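Local atomic coordinates of D-alanyl-D-alanine carboxypeptidase (Streptococcus pneumoniae R6, PDB entry 1XP4), a protein that probably removes the C-terminal D-alanine from cell-wall peptide precursors, acting as a serine-type D-Ala-D-Ala carboxypeptidase in peptidoglycan synthesis. Residues Glu95-Thr100 with Leu188-Lys193; Thr43-Val48 with Arg178-Lys183; Lys26-Lys31 with Tyr314-Val319. One frame throughout, in Å; residues are numbered along the deposited sequence.

Two of the three contacts belong together, and the third joins domains. Contact 1 and contact 2, with centres 13 Å apart, both lie in the catalytic domain and share a seam: Thr100 CG2 packs 3.6 Å from Lys44 CD, and Leu97 CD2 lies 3.8 Å from Val48 CG2. Helix 44-57 thus has contact 1 along one flank and helix 170-183 along another. Contact 2 holds the predicted proton acceptor Lys44, and the side chain of Leu97 in contact 1 comes within about 8 Å of it. Contact 3 stands apart, its centre 29 Å from that of contact 1 and 22 Å from that of contact 2, where the catalytic and C-terminal domains meet.

Contact 1. Residues Glu95-Thr100 with Leu188-Lys193; sequences ELLEAT and LEITKK
Lys193 and Glu98 form the polar half of this contact, a salt bridge in which Lys193 NZ lies 2.8 Å from Glu98 OE2. The modelled place of that oxygen is somewhat unsure; Glu98 OE1 stands 3.4 Å from the same NZ. The lysine, extended beyond CG, meets the glutamate at about a right angle. Glu98 leaves its helix with CG roughly opposite the backbone N (chi1 -154°) and then bends at chi2, which swings the carboxylate toward the other segment. Beside this pair, Ile190 supplies the apolar half: its CG2 rests 4.0 Å from Glu98 CA, its CG1 4.2 Å from Glu98 OE1, and its CD1 4.3 Å from Leu97 CD2. The contact thereby joins helix 93-103 to the short helix 188-191 in the catalytic domain, Leu97 also packing on helix 44-57. Other polar groups are satisfied nearby: Thr100 OG1 donates to Leu96 O at 2.9 Å from above the carbonyl plane, sharing this acceptor with Thr100 N; Glu95 OE1 accepts from Thr92 N; and Thr191 OG1 bonds to Asp221 O. Hydrocarbon therefore flanks the carboxylate of a buried residue while Lys193 balances its charge, an arrangement consistent with a glutamate that stays ionised.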
ATOM      1  N   GLU A  95       5.925  19.618  -3.111  1.00 17.02           N
ATOM      2  CA  GLU A  95       5.780  19.785  -4.545  1.00 18.85           C
ATOM      3  C   GLU A  95       6.301  18.567  -5.299  1.00 18.25           C
ATOM      4  O   GLU A  95       5.637  18.058  -6.208  1.00 16.46           O
ATOM      5  CB  GLU A  95       6.495  21.060  -4.998  1.00 20.19           C
ATOM      6  CG  GLU A  95       5.913  22.308  -4.356  1.00 22.21           C
ATOM      7  CD  GLU A  95       6.427  23.590  -4.972  1.00 26.29           C
ATOM      8  OE1 GLU A  95       7.651  23.852  -4.886  1.00 21.79           O
ATOM      9  OE2 GLU A  95       5.598  24.339  -5.544  1.00 26.08           O
ATOM     10  N   LEU A  96       7.480  18.091  -4.915  1.00 17.31           N
ATOM     11  CA  LEU A  96       8.062  16.920  -5.561  1.00 17.26           C
ATOM     12  C   LEU A  96       7.230  15.679  -5.258  1.00 17.71           C
ATOM     13  O   LEU A  96       7.008  14.834  -6.126  1.00 18.53           O
ATOM     14  CB  LEU A  96       9.497  16.721  -5.089  1.00 15.20           C
ATOM     15  CG  LEU A  96      10.437  17.867  -5.452  1.00 13.45           C
ATOM     16  CD1 LEU A  96      11.806  17.605  -4.849  1.00 13.44           C
ATOM     17  CD2 LEU A  96      10.520  18.001  -6.971  1.00 15.20           C
ATOM     18  N   LEU A  97       6.768  15.576  -4.020  1.00 17.59           N
ATOM     19  CA  LEU A  97       5.949  14.449  -3.612  1.00 20.33           C
ATOM     20  C   LEU A  97       4.709  14.380  -4.497  1.00 20.74           C
ATOM     21  O   LEU A  97       4.324  13.313  -4.978  1.00 22.65           O
ATOM     22  CB  LEU A  97       5.522  14.622  -2.159  1.00 20.79           C
ATOM     23  CG  LEU A  97       5.851  13.476  -1.211  1.00 22.23           C
ATOM     24  CD1 LEU A  97       5.302  13.823   0.167  1.00 22.94           C
ATOM     25  CD2 LEU A  97       5.254  12.178  -1.727  1.00 23.62           C
ATOM     26  N   GLU A  98       4.083  15.527  -4.704  1.00 19.69           N
ATOM     27  CA  GLU A  98       2.892  15.596  -5.526  1.00 20.20           C
ATOM     28  C   GLU A  98       3.279  15.232  -6.961  1.00 19.46           C
ATOM     29  O   GLU A  98       2.599  14.437  -7.607  1.00 20.86           O
ATOM     30  CB  GLU A  98       2.300  17.009  -5.463  1.00 22.59           C
ATOM     31  CG  GLU A  98       0.802  17.087  -5.728  1.00 22.11           C
ATOM     32  CD  GLU A  98       0.042  17.759  -4.593  1.00 23.85           C
ATOM     33  OE1 GLU A  98       0.243  17.369  -3.424  1.00 24.28           O
ATOM     34  OE2 GLU A  98      -0.765  18.671  -4.865  1.00 25.28           O
ATOM     35  N   ALA A  99       4.380  15.802  -7.448  1.00 17.48           N
ATOM     36  CA  ALA A  99       4.851  15.526  -8.804  1.00 15.18           C
ATOM     37  C   ALA A  99       5.195  14.041  -8.985  1.00 15.98           C
ATOM     38  O   ALA A  99       4.928  13.456 -10.039  1.00 17.07           O
ATOM     39  CB  ALA A  99       6.059  16.387  -9.120  1.00  9.43           C
ATOM     40  N   THR A 100       5.776  13.435  -7.953  1.00 13.96           N
ATOM     41  CA  THR A 100       6.151  12.026  -7.999  1.00 13.52           C
ATOM     42  C   THR A 100       4.949  11.083  -8.078  1.00 13.69           C
ATOM     43  O   THR A 100       4.849  10.263  -8.990  1.00 16.39           O
ATOM     44  CB  THR A 100       6.997  11.623  -6.757  1.00 13.27           C
ATOM     45  OG1 THR A 100       8.274  12.265  -6.815  1.00 17.30           O
ATOM     46  CG2 THR A 100       7.217  10.128  -6.711  1.00 11.88           C
ATOM     47  N   LEU A 188      -2.788   8.978   0.576  1.00 13.80           N
ATOM     48  CA  LEU A 188      -3.989   8.878  -0.228  1.00 16.95           C
ATOM     49  C   LEU A 188      -4.527  10.256  -0.606  1.00 17.46           C
ATOM     50  O   LEU A 188      -5.152  10.409  -1.646  1.00 18.07           O
ATOM     51  CB  LEU A 188      -5.061   8.071   0.508  1.00 18.51           C
ATOM     52  CG  LEU A 188      -4.791   6.563   0.651  1.00 18.05           C
ATOM     53  CD1 LEU A 188      -5.953   5.912   1.392  1.00 15.53           C
ATOM     54  CD2 LEU A 188      -4.610   5.917  -0.727  1.00 15.60           C
ATOM     55  N   GLU A 189      -4.288  11.261   0.230  1.00 19.04           N
ATOM     56  CA  GLU A 189      -4.758  12.608  -0.088  1.00 18.27           C
ATOM     57  C   GLU A 189      -4.022  13.156  -1.309  1.00 16.04           C
ATOM     58  O   GLU A 189      -4.389  14.187  -1.851  1.00 16.03           O
ATOM     59  CB  GLU A 189      -4.565  13.553   1.101  1.00 19.06           C
ATOM     60  CG  GLU A 189      -5.470  13.246   2.282  1.00 24.80           C
ATOM     61  CD  GLU A 189      -6.934  13.127   1.880  1.00 28.82           C
ATOM     62  OE1 GLU A 189      -7.533  14.141   1.453  1.00 29.22           O
ATOM     63  OE2 GLU A 189      -7.486  12.010   1.987  1.00 31.26           O
ATOM     64  N   ILE A 190      -2.982  12.465  -1.743  1.00 15.27           N
ATOM     65  CA  ILE A 190      -2.252  12.918  -2.912  1.00 15.89           C
ATOM     66  C   ILE A 190      -2.672  12.076  -4.118  1.00 18.18           C
ATOM     67  O   ILE A 190      -3.253  12.605  -5.060  1.00 22.01           O
ATOM     68  CB  ILE A 190      -0.717  12.809  -2.706  1.00 15.27           C
ATOM     69  CG1 ILE A 190      -0.278  13.687  -1.531  1.00  8.10           C
ATOM     70  CG2 ILE A 190       0.003  13.239  -3.977  1.00 14.04           C
ATOM     71  CD1 ILE A 190       1.163  13.530  -1.155  1.00  5.15           C
ATOM     72  N   THR A 191      -2.402  10.769  -4.070  1.00 18.15           N
ATOM     73  CA  THR A 191      -2.735   9.847  -5.165  1.00 17.95           C
ATOM     74  C   THR A 191      -4.172  10.049  -5.656  1.00 17.90           C
ATOM     75  O   THR A 191      -4.487   9.879  -6.838  1.00 15.93           O
ATOM     76  CB  THR A 191      -2.541   8.362  -4.723  1.00 18.56           C
ATOM     77  OG1 THR A 191      -3.410   8.061  -3.623  1.00 19.16           O
ATOM     78  CG2 THR A 191      -1.100   8.113  -4.296  1.00 15.78           C
ATOM     79  N   LYS A 192      -5.024  10.425  -4.716  1.00 18.05           N
ATOM     80  CA  LYS A 192      -6.437  10.693  -4.934  1.00 19.02           C
ATOM     81  C   LYS A 192      -6.657  11.778  -6.007  1.00 18.56           C
ATOM     82  O   LYS A 192      -7.458  11.606  -6.919  1.00 20.66           O
ATOM     83  CB  LYS A 192      -7.023  11.145  -3.590  1.00 19.92           C
ATOM     84  CG  LYS A 192      -8.521  11.263  -3.462  1.00 19.52           C
ATOM     85  CD  LYS A 192      -8.836  11.767  -2.050  1.00 22.62           C
ATOM     86  CE  LYS A 192     -10.333  11.755  -1.723  1.00 25.15           C
ATOM     87  NZ  LYS A 192     -10.901  10.384  -1.590  1.00 23.66           N
ATOM     88  N   LYS A 193      -5.941  12.891  -5.897  1.00 15.19           N
ATOM     89  CA  LYS A 193      -6.085  13.997  -6.836  1.00 15.88           C
ATOM     90  C   LYS A 193      -5.937  13.648  -8.314  1.00 17.28           C
ATOM     91  O   LYS A 193      -4.926  13.092  -8.734  1.00 19.89           O
ATOM     92  CB  LYS A 193      -5.072  15.088  -6.508  1.00 15.14           C
ATOM     93  CG  LYS A 193      -5.173  15.639  -5.119  1.00 14.37           C
ATOM     94  CD  LYS A 193      -4.085  16.664  -4.888  1.00 18.53           C
ATOM     95  CE  LYS A 193      -4.144  17.212  -3.475  1.00 19.48           C
ATOM     96  NZ  LYS A 193      -3.014  18.137  -3.238  1.00 24.11           N
TER

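Contact 2. Residues Thr43-Val48 with Arg178-Lys183; sequences TKLITV and RNLIKK
Leu180 carries the apolar contact almost alone, with one methyl group meeting two residues of the facing helix. Its CD2 lies 4.1 Å from Leu45 CD2 and, one turn farther along, 4.3 Å from Val48 CG1. The bond from CA to CB of Leu180 points toward helix 44-57, and chi1 175° sets CG opposite the backbone N; the side chain crosses that of Leu45 at about a right angle. The same CD2 also comes 4.2 Å from Leu45 O, so the methyl lies against the helix backbone as well as its side chains.

Near the start of helix 44-57 lies the SxxK pattern of penicillin-binding proteins and serine beta-lactamases, here Ser41, the predicted nucleophile, and Lys44, the predicted proton acceptor. Leu45 packs on Leu223 and on Lys224, a predicted substrate-binding residue whose side chain is about 4 Å from its own, so the apolar contact lies next to the predicted active site; Val48 meanwhile packs on helix 93-103.

Hydrogen bonds here run within the helices or to other parts of the domain. Val48 N bonds to Lys44 O at 2.9 Å, and in the facing segment Lys182 N reaches Arg178 O at the same length. Lys44 takes no part in the packing against Leu180; its NZ bonds to Ser41 OG, Asn106 OD1 and Thr145 O and, weakly, to Ser104 OG.

Charge joins the two helices at one further point, a salt bridge from Lys183 NZ to Glu56 OE2, farther along helix 44-57 than the leucine and valine.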
ATOM      1  N   THR A  43       7.762   1.499  -8.412  1.00 10.16           N
ATOM      2  CA  THR A  43       8.918   1.619  -7.535  1.00 13.93           C
ATOM      3  C   THR A  43       8.825   2.827  -6.601  1.00 14.22           C
ATOM      4  O   THR A  43       9.224   2.766  -5.433  1.00 16.10           O
ATOM      5  CB  THR A  43      10.219   1.743  -8.376  1.00 17.39           C
ATOM      6  OG1 THR A  43      10.430   0.533  -9.119  1.00 18.35           O
ATOM      7  CG2 THR A  43      11.421   2.006  -7.478  1.00 15.31           C
ATOM      8  N   LYS A  44       8.296   3.925  -7.123  1.00 14.18           N
ATOM      9  CA  LYS A  44       8.169   5.153  -6.357  1.00 13.19           C
ATOM     10  C   LYS A  44       7.392   5.033  -5.040  1.00 14.10           C
ATOM     11  O   LYS A  44       7.377   5.968  -4.242  1.00 17.11           O
ATOM     12  CB  LYS A  44       7.555   6.233  -7.244  1.00 11.07           C
ATOM     13  CG  LYS A  44       8.397   6.555  -8.474  1.00 10.16           C
ATOM     14  CD  LYS A  44       7.780   7.673  -9.301  1.00 14.91           C
ATOM     15  CE  LYS A  44       8.702   8.129 -10.432  1.00 15.35           C
ATOM     16  NZ  LYS A  44       8.848   7.112 -11.511  1.00 12.38           N
ATOM     17  N   LEU A  45       6.751   3.894  -4.801  1.00 12.66           N
ATOM     18  CA  LEU A  45       6.017   3.722  -3.561  1.00 12.02           C
ATOM     19  C   LEU A  45       7.015   3.477  -2.446  1.00 15.35           C
ATOM     20  O   LEU A  45       6.907   4.037  -1.346  1.00 16.49           O
ATOM     21  CB  LEU A  45       5.054   2.543  -3.656  1.00 11.68           C
ATOM     22  CG  LEU A  45       3.894   2.686  -4.644  1.00 12.50           C
ATOM     23  CD1 LEU A  45       3.010   1.450  -4.552  1.00  7.14           C
ATOM     24  CD2 LEU A  45       3.092   3.952  -4.335  1.00  8.70           C
ATOM     25  N   ILE A  46       7.996   2.628  -2.724  1.00 15.58           N
ATOM     26  CA  ILE A  46       9.000   2.348  -1.718  1.00 14.58           C
ATOM     27  C   ILE A  46       9.694   3.678  -1.442  1.00 15.68           C
ATOM     28  O   ILE A  46       9.930   4.040  -0.292  1.00 16.52           O
ATOM     29  CB  ILE A  46      10.022   1.318  -2.221  1.00 14.01           C
ATOM     30  CG1 ILE A  46       9.298   0.127  -2.860  1.00 12.07           C
ATOM     31  CG2 ILE A  46      10.868   0.831  -1.052  1.00 11.76           C
ATOM     32  CD1 ILE A  46      10.211  -0.816  -3.617  1.00  6.54           C
ATOM     33  N   THR A  47       9.988   4.416  -2.510  1.00 17.22           N
ATOM     34  CA  THR A  47      10.646   5.721  -2.409  1.00 16.65           C
ATOM     35  C   THR A  47       9.884   6.667  -1.494  1.00 16.64           C
ATOM     36  O   THR A  47      10.435   7.230  -0.545  1.00 16.97           O
ATOM     37  CB  THR A  47      10.761   6.396  -3.791  1.00 16.72           C
ATOM     38  OG1 THR A  47      11.621   5.617  -4.638  1.00 19.18           O
ATOM     39  CG2 THR A  47      11.321   7.801  -3.651  1.00 10.44           C
ATOM     40  N   VAL A  48       8.606   6.829  -1.800  1.00 16.35           N
ATOM     41  CA  VAL A  48       7.722   7.703  -1.050  1.00 18.09           C
ATOM     42  C   VAL A  48       7.584   7.312   0.426  1.00 19.57           C
ATOM     43  O   VAL A  48       7.299   8.168   1.273  1.00 19.54           O
ATOM     44  CB  VAL A  48       6.337   7.745  -1.753  1.00 18.28           C
ATOM     45  CG1 VAL A  48       5.244   8.103  -0.775  1.00 20.86           C
ATOM     46  CG2 VAL A  48       6.374   8.762  -2.891  1.00 17.94           C
ATOM     47  N   ARG A 178       0.505  -1.963   1.197  1.00 11.49           N
ATOM     48  CA  ARG A 178      -0.165  -2.053   2.485  1.00 11.58           C
ATOM     49  C   ARG A 178       0.563  -1.280   3.581  1.00 13.02           C
ATOM     50  O   ARG A 178      -0.051  -0.482   4.293  1.00 14.03           O
ATOM     51  CB  ARG A 178      -0.328  -3.506   2.914  1.00 11.31           C
ATOM     52  CG  ARG A 178      -1.176  -3.653   4.158  1.00 10.60           C
ATOM     53  CD  ARG A 178      -1.171  -5.083   4.693  1.00 13.62           C
ATOM     54  NE  ARG A 178      -1.946  -5.182   5.929  1.00 14.11           N
ATOM     55  CZ  ARG A 178      -1.493  -5.732   7.050  1.00 12.98           C
ATOM     56  NH1 ARG A 178      -0.273  -6.247   7.098  1.00 14.36           N
ATOM     57  NH2 ARG A 178      -2.249  -5.737   8.135  1.00 13.78           N
ATOM     58  N   ASN A 179       1.864  -1.509   3.722  1.00 12.30           N
ATOM     59  CA  ASN A 179       2.620  -0.816   4.752  1.00 13.14           C
ATOM     60  C   ASN A 179       2.548   0.695   4.594  1.00 15.25           C
ATOM     61  O   ASN A 179       2.455   1.430   5.581  1.00 13.04           O
ATOM     62  CB  ASN A 179       4.075  -1.270   4.742  1.00 15.27           C
ATOM     63  CG  ASN A 179       4.222  -2.711   5.144  1.00 17.02           C
ATOM     64  OD1 ASN A 179       3.388  -3.235   5.874  1.00 16.06           O
ATOM     65  ND2 ASN A 179       5.288  -3.361   4.682  1.00 18.04           N
ATOM     66  N   LEU A 180       2.588   1.159   3.350  1.00 15.69           N
ATOM     67  CA  LEU A 180       2.512   2.586   3.090  1.00 16.69           C
ATOM     68  C   LEU A 180       1.150   3.157   3.512  1.00 18.74           C
ATOM     69  O   LEU A 180       1.085   4.093   4.310  1.00 19.34           O
ATOM     70  CB  LEU A 180       2.762   2.873   1.606  1.00 11.58           C
ATOM     71  CG  LEU A 180       2.594   4.342   1.201  1.00  9.83           C
ATOM     72  CD1 LEU A 180       3.504   5.214   2.034  1.00  7.40           C
ATOM     73  CD2 LEU A 180       2.898   4.507  -0.269  1.00 10.46           C
ATOM     74  N   ILE A 181       0.067   2.590   2.984  1.00 19.22           N
ATOM     75  CA  ILE A 181      -1.278   3.069   3.302  1.00 19.40           C
ATOM     76  C   ILE A 181      -1.621   2.993   4.789  1.00 18.33           C
ATOM     77  O   ILE A 181      -2.223   3.916   5.342  1.00 17.95           O
ATOM     78  CB  ILE A 181      -2.344   2.283   2.516  1.00 20.41           C
ATOM     79  CG1 ILE A 181      -2.222   2.592   1.030  1.00 19.99           C
ATOM     80  CG2 ILE A 181      -3.736   2.640   3.013  1.00 20.08           C
ATOM     81  CD1 ILE A 181      -3.193   1.794   0.169  1.00 23.48           C
ATOM     82  N   LYS A 182      -1.242   1.896   5.432  1.00 16.24           N
ATOM     83  CA  LYS A 182      -1.526   1.715   6.849  1.00 16.49           C
ATOM     84  C   LYS A 182      -0.740   2.642   7.765  1.00 17.85           C
ATOM     85  O   LYS A 182      -1.273   3.122   8.760  1.00 20.22           O
ATOM     86  CB  LYS A 182      -1.262   0.269   7.251  1.00 15.73           C
ATOM     87  CG  LYS A 182      -2.517  -0.529   7.513  1.00 15.51           C
ATOM     88  CD  LYS A 182      -2.181  -1.994   7.628  1.00 18.42           C
ATOM     89  CE  LYS A 182      -3.316  -2.749   8.266  1.00 20.09           C
ATOM     90  NZ  LYS A 182      -3.548  -2.244   9.643  1.00 22.09           N
ATOM     91  N   LYS A 183       0.522   2.891   7.426  1.00 18.65           N
ATOM     92  CA  LYS A 183       1.391   3.749   8.229  1.00 20.01           C
ATOM     93  C   LYS A 183       1.280   5.246   7.894  1.00 22.02           C
ATOM     94  O   LYS A 183       1.440   6.102   8.772  1.00 23.53           O
ATOM     95  CB  LYS A 183       2.840   3.278   8.077  1.00 20.02           C
ATOM     96  CG  LYS A 183       3.885   4.129   8.771  1.00 20.33           C
ATOM     97  CD  LYS A 183       3.699   4.145  10.264  1.00 22.40           C
ATOM     98  CE  LYS A 183       4.776   4.979  10.933  1.00 24.39           C
ATOM     99  NZ  LYS A 183       4.469   5.227  12.377  1.00 30.12           N
TER

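Contact 3. Residues Lys26-Lys31 with Tyr314-Val319; sequences KILYEK and YLIERV
Lys26 NZ is gripped from the C-terminal domain by a salt bridge to Asp353 OD2 and a hydrogen bond to Asp355 O, and the chain leading to it is what Ile316 touches. Lys26 CD lies 3.5 Å from Ile316 CD1, and Lys26 CB is 4.0 Å from the same methyl, the two side chains running antiparallel alongside each other. With CG opposite the backbone N (chi1 176°), the lysine stays extended until a bend at chi4 turns the amine aside. The aliphatic part thus serves as an apolar surface, while the charge is spent on acidic and carbonyl oxygens. Arg318 NH1, paired with Asp355 OD1, is 6.2 Å from Lys26 NZ. Leu28 adds a second apolar touch, Leu28 CD2 lying 4.1 Å from Ile316 CG2 as the two side chains cross at a slant. A classic beta bulge sets Leu28 and Tyr29 opposite the single residue Ala19. Strand 26-31 is an edge strand of the catalytic domain's five-stranded antiparallel sheet, with helix 262-277 packing on Leu28; strand 313-318 of the C-terminal domain, paired antiparallel with 278-284, brings Ile316 against Lys26, Leu28 and Glu21 of strand 17-21.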
ATOM      1  N   LYS A  26      -5.272  -9.997   4.017  1.00 11.04           N
ATOM      2  CA  LYS A  26      -5.782 -11.273   3.548  1.00 10.00           C
ATOM      3  C   LYS A  26      -5.802 -11.283   2.029  1.00 11.64           C
ATOM      4  O   LYS A  26      -6.211 -10.312   1.393  1.00 15.13           O
ATOM      5  CB  LYS A  26      -7.191 -11.517   4.079  1.00  6.27           C
ATOM      6  CG  LYS A  26      -7.795 -12.788   3.542  1.00  6.17           C
ATOM      7  CD  LYS A  26      -9.259 -12.941   3.917  1.00  3.81           C
ATOM      8  CE  LYS A  26      -9.883 -14.144   3.199  1.00  1.81           C
ATOM      9  NZ  LYS A  26      -9.223 -15.453   3.549  1.00  2.60           N
ATOM     10  N   ILE A  27      -5.359 -12.387   1.447  1.00 13.18           N
ATOM     11  CA  ILE A  27      -5.319 -12.512  -0.005  1.00 15.00           C
ATOM     12  C   ILE A  27      -6.677 -12.924  -0.581  1.00 16.23           C
ATOM     13  O   ILE A  27      -7.257 -13.934  -0.183  1.00 17.51           O
ATOM     14  CB  ILE A  27      -4.232 -13.526  -0.421  1.00 13.79           C
ATOM     15  CG1 ILE A  27      -2.864 -13.014   0.045  1.00 12.63           C
ATOM     16  CG2 ILE A  27      -4.273 -13.751  -1.921  1.00  8.90           C
ATOM     17  CD1 ILE A  27      -1.730 -14.001  -0.118  1.00 12.58           C
ATOM     18  N   LEU A  28      -7.179 -12.131  -1.522  1.00 16.64           N
ATOM     19  CA  LEU A  28      -8.474 -12.404  -2.134  1.00 17.65           C
ATOM     20  C   LEU A  28      -8.357 -13.006  -3.538  1.00 18.50           C
ATOM     21  O   LEU A  28      -9.240 -13.739  -3.991  1.00 21.12           O
ATOM     22  CB  LEU A  28      -9.288 -11.111  -2.192  1.00 17.83           C
ATOM     23  CG  LEU A  28      -9.455 -10.376  -0.862  1.00 18.77           C
ATOM     24  CD1 LEU A  28     -10.215  -9.081  -1.093  1.00 17.40           C
ATOM     25  CD2 LEU A  28     -10.187 -11.269   0.134  1.00 17.93           C
ATOM     26  N   TYR A  29      -7.270 -12.682  -4.227  1.00 16.09           N
ATOM     27  CA  TYR A  29      -7.035 -13.186  -5.567  1.00 14.46           C
ATOM     28  C   TYR A  29      -5.555 -13.145  -5.908  1.00 18.37           C
ATOM     29  O   TYR A  29      -4.830 -12.233  -5.504  1.00 18.48           O
ATOM     30  CB  TYR A  29      -7.780 -12.361  -6.608  1.00 13.15           C
ATOM     31  CG  TYR A  29      -7.522 -12.858  -8.008  1.00 10.06           C
ATOM     32  CD1 TYR A  29      -8.222 -13.944  -8.513  1.00 10.67           C
ATOM     33  CD2 TYR A  29      -6.513 -12.308  -8.790  1.00  8.53           C
ATOM     34  CE1 TYR A  29      -7.924 -14.478  -9.755  1.00 10.85           C
ATOM     35  CE2 TYR A  29      -6.206 -12.838 -10.034  1.00  9.92           C
ATOM     36  CZ  TYR A  29      -6.917 -13.923 -10.507  1.00 10.02           C
ATOM     37  OH  TYR A  29      -6.633 -14.467 -11.732  1.00 13.60           O
ATOM     38  N   GLU A  30      -5.111 -14.119  -6.686  1.00 19.59           N
ATOM     39  CA  GLU A  30      -3.715 -14.163  -7.053  1.00 21.00           C
ATOM     40  C   GLU A  30      -3.492 -14.923  -8.350  1.00 21.70           C
ATOM     41  O   GLU A  30      -4.284 -15.793  -8.714  1.00 21.64           O
ATOM     42  CB  GLU A  30      -2.921 -14.781  -5.890  1.00 21.49           C
ATOM     43  CG  GLU A  30      -2.068 -15.995  -6.210  1.00 23.57           C
ATOM     44  CD  GLU A  30      -2.871 -17.218  -6.594  1.00 25.60           C
ATOM     45  OE1 GLU A  30      -3.826 -17.555  -5.863  1.00 31.08           O
ATOM     46  OE2 GLU A  30      -2.542 -17.851  -7.622  1.00 24.64           O
ATOM     47  N   LYS A  31      -2.422 -14.557  -9.050  1.00 21.48           N
ATOM     48  CA  LYS A  31      -2.030 -15.197 -10.299  1.00 21.79           C
ATOM     49  C   LYS A  31      -0.545 -14.937 -10.498  1.00 22.66           C
ATOM     50  O   LYS A  31      -0.151 -13.817 -10.824  1.00 25.44           O
ATOM     51  CB  LYS A  31      -2.813 -14.629 -11.482  1.00 20.05           C
ATOM     52  CG  LYS A  31      -2.313 -15.145 -12.814  1.00 18.98           C
ATOM     53  CD  LYS A  31      -3.105 -14.590 -13.971  1.00 22.80           C
ATOM     54  CE  LYS A  31      -2.430 -14.936 -15.286  1.00 26.37           C
ATOM     55  NZ  LYS A  31      -3.213 -14.464 -16.465  1.00 30.65           N
ATOM     56  N   TYR A 314     -15.981  -6.475  11.791  1.00 33.06           N
ATOM     57  CA  TYR A 314     -16.386  -7.172  10.575  1.00 34.34           C
ATOM     58  C   TYR A 314     -15.289  -8.152  10.161  1.00 33.82           C
ATOM     59  O   TYR A 314     -14.127  -8.005  10.553  1.00 32.22           O
ATOM     60  CB  TYR A 314     -16.622  -6.186   9.420  1.00 36.36           C
ATOM     61  CG  TYR A 314     -17.797  -5.252   9.597  1.00 37.38           C
ATOM     62  CD1 TYR A 314     -17.717  -4.147  10.439  1.00 37.26           C
ATOM     63  CD2 TYR A 314     -18.987  -5.467   8.904  1.00 40.36           C
ATOM     64  CE1 TYR A 314     -18.795  -3.271  10.587  1.00 41.77           C
ATOM     65  CE2 TYR A 314     -20.072  -4.601   9.042  1.00 43.13           C
ATOM     66  CZ  TYR A 314     -19.968  -3.504   9.884  1.00 43.77           C
ATOM     67  OH  TYR A 314     -21.035  -2.643  10.017  1.00 47.12           O
ATOM     68  N   LEU A 315     -15.673  -9.147   9.367  1.00 32.74           N
ATOM     69  CA  LEU A 315     -14.745 -10.157   8.865  1.00 29.56           C
ATOM     70  C   LEU A 315     -15.036 -10.387   7.394  1.00 29.00           C
ATOM     71  O   LEU A 315     -16.170 -10.211   6.946  1.00 27.49           O
ATOM     72  CB  LEU A 315     -14.933 -11.483   9.593  1.00 27.45           C
ATOM     73  CG  LEU A 315     -14.772 -11.556  11.106  1.00 25.72           C
ATOM     74  CD1 LEU A 315     -15.007 -12.973  11.508  1.00 21.39           C
ATOM     75  CD2 LEU A 315     -13.394 -11.110  11.540  1.00 25.19           C
ATOM     76  N   ILE A 316     -14.011 -10.775   6.642  1.00 28.28           N
ATOM     77  CA  ILE A 316     -14.198 -11.060   5.231  1.00 28.26           C
ATOM     78  C   ILE A 316     -14.821 -12.450   5.169  1.00 30.63           C
ATOM     79  O   ILE A 316     -14.380 -13.354   5.873  1.00 32.79           O
ATOM     80  CB  ILE A 316     -12.865 -11.093   4.471  1.00 25.13           C
ATOM     81  CG1 ILE A 316     -12.070  -9.828   4.751  1.00 23.08           C
ATOM     82  CG2 ILE A 316     -13.128 -11.192   2.974  1.00 24.59           C
ATOM     83  CD1 ILE A 316     -10.812  -9.749   3.935  1.00 23.82           C
ATOM     84  N   GLU A 317     -15.846 -12.622   4.344  1.00 33.15           N
ATOM     85  CA  GLU A 317     -16.504 -13.916   4.216  1.00 35.91           C
ATOM     86  C   GLU A 317     -16.865 -14.178   2.756  1.00 37.01           C
ATOM     87  O   GLU A 317     -17.434 -13.316   2.081  1.00 38.01           O
ATOM     88  CB  GLU A 317     -17.770 -13.955   5.083  1.00 38.98           C
ATOM     89  CG  GLU A 317     -18.511 -15.295   5.076  1.00 46.67           C
ATOM     90  CD  GLU A 317     -19.810 -15.257   5.882  1.00 50.99           C
ATOM     91  OE1 GLU A 317     -20.594 -14.299   5.697  1.00 54.41           O
ATOM     92  OE2 GLU A 317     -20.055 -16.186   6.687  1.00 51.65           O
ATOM     93  N   ARG A 318     -16.511 -15.359   2.263  1.00 36.48           N
ATOM     94  CA  ARG A 318     -17.073 -15.805   1.027  1.00 35.92           C
ATOM     95  C   ARG A 318     -18.611 -15.899   1.138  1.00 37.50           C
ATOM     96  O   ARG A 318     -19.192 -16.064   2.206  1.00 36.53           O
ATOM     97  CB  ARG A 318     -16.424 -17.127   0.681  1.00 34.16           C
ATOM     98  CG  ARG A 318     -15.749 -17.116  -0.684  1.00 31.28           C
ATOM     99  CD  ARG A 318     -15.173 -18.485  -1.039  1.00 28.51           C
ATOM    100  NE  ARG A 318     -14.346 -18.385  -2.227  1.00 25.23           N
ATOM    101  CZ  ARG A 318     -13.029 -18.307  -2.021  1.00 24.78           C
ATOM    102  NH1 ARG A 318     -12.551 -18.351  -0.806  1.00 22.66           N
ATOM    103  NH2 ARG A 318     -12.201 -18.234  -3.055  1.00 26.90           N
ATOM    104  N   VAL A 319     -19.308 -15.629   0.031  1.00 41.39           N
ATOM    105  CA  VAL A 319     -20.766 -15.664   0.092  1.00 44.49           C
ATOM    106  C   VAL A 319     -21.334 -16.992  -0.427  1.00 47.95           C
ATOM    107  O   VAL A 319     -21.052 -17.414  -1.534  1.00 48.16           O
ATOM    108  CB  VAL A 319     -21.340 -14.529  -0.800  1.00 41.68           C
ATOM    109  CG1 VAL A 319     -20.411 -13.322  -0.871  1.00 40.38           C
ATOM    110  CG2 VAL A 319     -21.643 -14.988  -2.210  1.00 38.83           C
TER